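Local coordinates for Lin1840 protein (Listeria innocua serovar 6a, PDB 4ZOC) that probably hydrolyses terminal, non-reducing beta-D-glucosyl residues with release of beta-D-glucose and takes part in beta-1,2-glucan metabolism, at residues 23-28 / 55-60; 33-38 / 62-67. The protein carries 2 engineered substitutions. All blocks are in the same frame, centred on the assembly; numbering follows the deposited sequence.

Interaction 1 (23-28 / 55-60)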
loop_
_atom_site.group_PDB
_atom_site.type_symbol
_atom_site.label_atom_id
_atom_site.label_comp_id
_atom_site.label_asym_id
_atom_site.label_seq_id
_atom_site.Cartn_x
_atom_site.Cartn_y
_atom_site.Cartn_z
ATOM N N LEU A 23 8.295 -15.156 32.124
ATOM C CA LEU A 23 8.426 -16.143 31.082
ATOM C C LEU A 23 7.150 -17.010 30.942
ATOM O O LEU A 23 6.580 -17.485 31.923
ATOM C CB LEU A 23 9.589 -17.020 31.378
ATOM C CG LEU A 23 9.803 -18.186 30.423
ATOM C CD1 LEU A 23 10.289 -17.745 29.074
ATOM C CD2 LEU A 23 10.756 -19.132 31.077
ATOM N N GLN A 24 6.729 -17.198 29.704
ATOM C CA GLN A 24 5.645 -18.114 29.351
ATOM C C GLN A 24 6.151 -19.258 28.487
ATOM O O GLN A 24 6.879 -19.039 27.503
ATOM C CB GLN A 24 4.502 -17.362 28.624
ATOM C CG GLN A 24 3.274 -18.184 28.366
ATOM C CD GLN A 24 2.264 -17.368 27.637
ATOM O OE1 GLN A 24 2.496 -16.948 26.464
ATOM N NE2 GLN A 24 1.147 -17.077 28.304
ATOM N N LEU A 25 5.729 -20.482 28.869
ATOM C CA LEU A 25 6.151 -21.721 28.212
ATOM C C LEU A 25 5.010 -22.595 27.758
ATOM O O LEU A 25 3.946 -22.556 28.349
ATOM C CB LEU A 25 7.080 -22.526 29.122
ATOM C CG LEU A 25 8.299 -21.807 29.551
ATOM C CD1 LEU A 25 8.998 -22.754 30.541
ATOM C CD2 LEU A 25 9.243 -21.463 28.438
ATOM N N SER A 26 5.273 -23.418 26.728
ATOM C CA SER A 26 4.332 -24.440 26.295
ATOM C C SER A 26 4.186 -25.480 27.420
ATOM O O SER A 26 5.132 -25.635 28.221
ATOM C CB SER A 26 4.875 -25.121 25.069
ATOM O OG SER A 26 4.791 -24.243 23.951
ATOM N N PRO A 27 3.056 -26.202 27.484
ATOM C CA PRO A 27 2.818 -27.018 28.687
ATOM C C PRO A 27 3.821 -28.167 28.906
ATOM O O PRO A 27 4.102 -28.593 30.069
ATOM C CB PRO A 27 1.433 -27.589 28.464
ATOM C CG PRO A 27 1.200 -27.502 26.947
ATOM C CD PRO A 27 1.881 -26.187 26.606
ATOM N N PHE A 28 4.311 -28.708 27.805
ATOM C CA PHE A 28 5.169 -29.919 27.896
ATOM C C PHE A 28 6.598 -29.599 28.325
ATOM O O PHE A 28 7.431 -30.502 28.462
ATOM C CB PHE A 28 5.164 -30.703 26.560
ATOM C CG PHE A 28 5.392 -29.871 25.363
ATOM C CD1 PHE A 28 6.672 -29.578 24.979
ATOM C CD2 PHE A 28 4.318 -29.420 24.581
ATOM C CE1 PHE A 28 6.890 -28.797 23.847
ATOM C CE2 PHE A 28 4.549 -28.617 23.457
ATOM C CZ PHE A 28 5.824 -28.331 23.109
ATOM N N GLU A 55 10.234 -24.170 37.294
ATOM C CA GLU A 55 9.545 -24.182 38.551
ATOM C C GLU A 55 9.188 -22.786 38.980
ATOM O O GLU A 55 8.442 -22.620 39.930
ATOM C CB GLU A 55 10.402 -24.827 39.619
ATOM C CG GLU A 55 10.645 -26.317 39.279
ATOM C CD GLU A 55 11.548 -27.003 40.249
ATOM O OE1 GLU A 55 11.696 -28.190 40.054
ATOM O OE2 GLU A 55 12.099 -26.348 41.175
ATOM N N ASN A 56 9.737 -21.770 38.288
ATOM C CA ASN A 56 9.413 -20.355 38.581
ATOM C C ASN A 56 8.801 -19.531 37.399
ATOM O O ASN A 56 8.537 -18.347 37.543
ATOM C CB ASN A 56 10.654 -19.643 39.117
ATOM C CG ASN A 56 11.079 -20.254 40.422
ATOM O OD1 ASN A 56 10.390 -20.124 41.440
ATOM N ND2 ASN A 56 12.081 -21.022 40.351
ATOM N N ALA A 57 8.530 -20.191 36.302
ATOM C CA ALA A 57 7.866 -19.533 35.164
ATOM C C ALA A 57 6.520 -18.987 35.489
ATOM O O ALA A 57 5.794 -19.508 36.333
ATOM C CB ALA A 57 7.779 -20.523 34.001
ATOM N N GLY A 58 6.147 -17.866 34.837
ATOM C CA GLY A 58 4.908 -17.177 35.213
ATOM C C GLY A 58 3.688 -17.792 34.603
ATOM O O GLY A 58 2.582 -17.767 35.189
ATOM N N SER A 59 3.850 -18.375 33.426
ATOM C CA SER A 59 2.640 -18.769 32.700
ATOM C C SER A 59 2.867 -19.932 31.738
ATOM O O SER A 59 3.939 -20.108 31.239
ATOM C CB SER A 59 2.129 -17.463 31.950
ATOM O OG SER A 59 0.992 -17.743 31.130
ATOM N N VAL A 60 1.786 -20.669 31.456
ATOM C CA VAL A 60 1.656 -21.637 30.433
ATOM C C VAL A 60 0.826 -21.124 29.290
ATOM O O VAL A 60 -0.202 -20.513 29.529
ATOM C CB VAL A 60 0.899 -22.849 31.012
ATOM C CG1 VAL A 60 0.714 -23.922 29.955
ATOM C CG2 VAL A 60 1.705 -23.422 32.156
#
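The amide of Q24 meets S59 in its own plane: NE2 donates to S59 OG over 2.9 Å. The bond is nearly straight at 166°, and the hydroxyl lies only 8° out of the amide plane. The other flat group, the ring of F28, carries S26 CB over one face, near its rim, and touches L39 and L43 of helix 37-47. The two segments illustrate how neighbouring strands of a TIM barrel join: 23-25 and 59-61 are the first two strands of the parallel sheet, linked by a beta-alpha-beta crossover. Q24 pairs with S59, and L25 with V60. Because CG of Q24 stands anti to the backbone N (chi1 -173°) and the chain runs on extended, CG passes 3.6 Å from S59 OG before NE2 reaches it. S59 OG is also hydrogen-bonded to V87 O of the third strand, so a polar chain spans three strands; Q24 and S59 both touch M89 as well. Along the backbone, L23 O is gripped twice, by G58 N at 3.0 Å and by S59 N at 3.2 Å. L25 N then donates to S59 O (3.0 Å), and L25 O receives a CA-H...O contact from V60 CA at 3.2 Å. On the opposite face L25 and V60 both pack on F30, while L25 CD1 comes 4.3 Å from A57 CB. Past the strand end, P27, which also touches I72 of helix 66-79, sets its CB 4.0 Å from V60 CG1.

Interaction 2 (33-38 / 62-67)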
loop_
_atom_site.group_PDB
_atom_site.type_symbol
_atom_site.label_atom_id
_atom_site.label_comp_id
_atom_site.label_asym_id
_atom_site.label_seq_id
_atom_site.Cartn_x
_atom_site.Cartn_y
_atom_site.Cartn_z
ATOM N N THR A 33 2.934 -32.455 32.986
ATOM C CA THR A 33 2.160 -32.423 31.757
ATOM C C THR A 33 1.610 -33.810 31.411
ATOM O O THR A 33 2.176 -34.839 31.795
ATOM C CB THR A 33 3.010 -31.894 30.568
ATOM O OG1 THR A 33 2.149 -31.729 29.448
ATOM C CG2 THR A 33 4.154 -32.868 30.185
ATOM N N ASN A 34 0.510 -33.889 30.694
ATOM C CA ASN A 34 0.046 -35.213 30.330
ATOM C C ASN A 34 0.014 -35.436 28.840
ATOM O O ASN A 34 -0.675 -36.310 28.388
ATOM C CB ASN A 34 -1.301 -35.530 30.980
ATOM C CG ASN A 34 -2.404 -34.950 30.242
ATOM O OD1 ASN A 34 -2.213 -33.936 29.543
ATOM N ND2 ASN A 34 -3.535 -35.621 30.247
ATOM N N LYS A 35 0.750 -34.639 28.084
ATOM C CA LYS A 35 0.799 -34.786 26.630
ATOM C C LYS A 35 2.122 -34.230 26.101
ATOM O O LYS A 35 2.673 -33.238 26.630
ATOM C CB LYS A 35 -0.410 -34.131 25.978
ATOM C CG LYS A 35 -0.458 -34.247 24.490
ATOM C CD LYS A 35 -1.728 -33.667 23.902
ATOM C CE LYS A 35 -1.786 -34.066 22.431
ATOM N NZ LYS A 35 -2.658 -33.126 21.723
ATOM N N ASN A 36 2.645 -34.876 25.049
ATOM C CA ASN A 36 3.841 -34.421 24.300
ATOM C C ASN A 36 5.095 -34.468 25.164
ATOM O O ASN A 36 6.030 -33.709 24.929
ATOM C CB ASN A 36 3.622 -33.009 23.701
ATOM C CG ASN A 36 2.705 -32.990 22.454
ATOM O OD1 ASN A 36 1.815 -32.135 22.313
ATOM N ND2 ASN A 36 2.932 -33.875 21.547
ATOM N N ALA A 37 5.113 -35.356 26.174
ATOM C CA ALA A 37 6.303 -35.604 27.001
ATOM C C ALA A 37 7.575 -35.914 26.170
ATOM O O ALA A 37 8.666 -35.646 26.618
ATOM C CB ALA A 37 6.056 -36.722 28.008
ATOM N N GLU A 38 7.411 -36.434 24.953
ATOM C CA GLU A 38 8.535 -36.658 24.010
ATOM C C GLU A 38 9.184 -35.363 23.493
ATOM O O GLU A 38 10.369 -35.360 23.129
ATOM C CB GLU A 38 8.097 -37.542 22.823
ATOM C CG GLU A 38 7.229 -36.911 21.734
ATOM C CD GLU A 38 5.746 -36.796 22.091
ATOM O OE1 GLU A 38 5.304 -37.262 23.186
ATOM O OE2 GLU A 38 4.996 -36.221 21.258
ATOM N N GLY A 62 -1.273 -22.657 25.849
ATOM C CA GLY A 62 -1.666 -23.759 25.068
ATOM C C GLY A 62 -1.672 -25.130 25.784
ATOM O O GLY A 62 -1.356 -26.142 25.168
ATOM N N SER A 63 -2.061 -25.128 27.049
ATOM C CA SER A 63 -2.465 -26.390 27.714
ATOM C C SER A 63 -3.413 -27.215 26.792
ATOM O O SER A 63 -4.191 -26.651 26.048
ATOM C CB SER A 63 -3.121 -26.135 29.057
ATOM O OG SER A 63 -3.621 -27.330 29.617
ATOM N N SER A 64 -3.258 -28.545 26.794
ATOM C CA SER A 64 -4.041 -29.378 25.906
ATOM C C SER A 64 -5.377 -29.786 26.439
ATOM O O SER A 64 -6.220 -30.220 25.647
ATOM C CB SER A 64 -3.226 -30.621 25.398
ATOM O OG SER A 64 -2.802 -31.412 26.483
ATOM N N SER A 65 -5.614 -29.666 27.751
ATOM C CA SER A 65 -6.850 -30.112 28.400
ATOM C C SER A 65 -6.840 -29.776 29.903
ATOM O O SER A 65 -5.813 -29.345 30.467
ATOM C CB SER A 65 -7.010 -31.653 28.320
ATOM O OG SER A 65 -6.049 -32.303 29.158
ATOM N N ALA A 66 -7.983 -29.972 30.529
ATOM C CA ALA A 66 -8.122 -29.753 31.987
ATOM C C ALA A 66 -7.155 -30.595 32.753
ATOM O O ALA A 66 -6.601 -30.111 33.700
ATOM C CB ALA A 66 -9.524 -30.071 32.448
ATOM N N LEU A 67 -6.909 -31.838 32.325
ATOM C CA LEU A 67 -5.995 -32.706 33.069
ATOM C C LEU A 67 -4.510 -32.266 32.887
ATOM O O LEU A 67 -3.661 -32.475 33.765
ATOM C CB LEU A 67 -6.166 -34.174 32.715
ATOM C CG LEU A 67 -6.888 -35.145 33.635
ATOM C CD1 LEU A 67 -8.095 -34.598 34.377
ATOM C CD2 LEU A 67 -7.289 -36.412 32.874
#
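K35 lies alongside S64, and its aliphatic stem does the touching. CB sits 3.7 Å from S64 OG, CG swings slightly wider at 4.2 Å, and CD returns to 3.6 Å from the same oxygen while also meeting S64 CB at 3.7 Å. Beyond CD the extended chain carries on past the serine: CE passes farther off, 4.8 Å from S64 CB, and NZ ends 4.5 Å from that carbon, forming no bond across the contact. With CG anti to the backbone N (chi1 -179°), methylenes rather than charge are laid against the hydroxyl. S64 OG has its polar partner in D68, whose OD2 it is hydrogen-bonded to. The other carboxylate oxygen, D68 OD1, is hydrogen-bonded to N34 N and T33 OG1, so one aspartate ties the two segments together where they share no direct hydrogen bond. N34 reaches across toward S64, S65 and L67, its side chain crossing that of L67 at about a right angle. This is a surface contact, and van der Waals approach is what the segments contribute directly. S65 holds the N-cap position of helix 66-79: its OG is hydrogen-bonded to D68 N and accepts a weak, bent bond from L67 N (3.3 Å, 122°). The contact thus exemplifies a loop lying against the serine-capped start of helix 66-79, among the beta-alpha connections that follow the first two strands of a TIM barrel.

How the interactions relate
From the N terminus, the chain passes through strand 23-25, the loop at 33-38, helices 37-47 and 51-54, then strand 59-61 and the start of helix 66-79. Interaction 1 closes a loop in which 26 residues lie between its two segments, which carry the first two barrel strands. Interaction 2 closes another, with 23 residues between the segments that follow those strands. Their segments alternate, so the closures cross, bringing the segments after the paired strands side by side. The contacts, 13 Å apart between centres, also meet directly: P27 CG packs 3.4 Å from G62 O, and F28 CB lies 3.5 Å from N36 O. Together they tie two neighbouring beta-alpha steps.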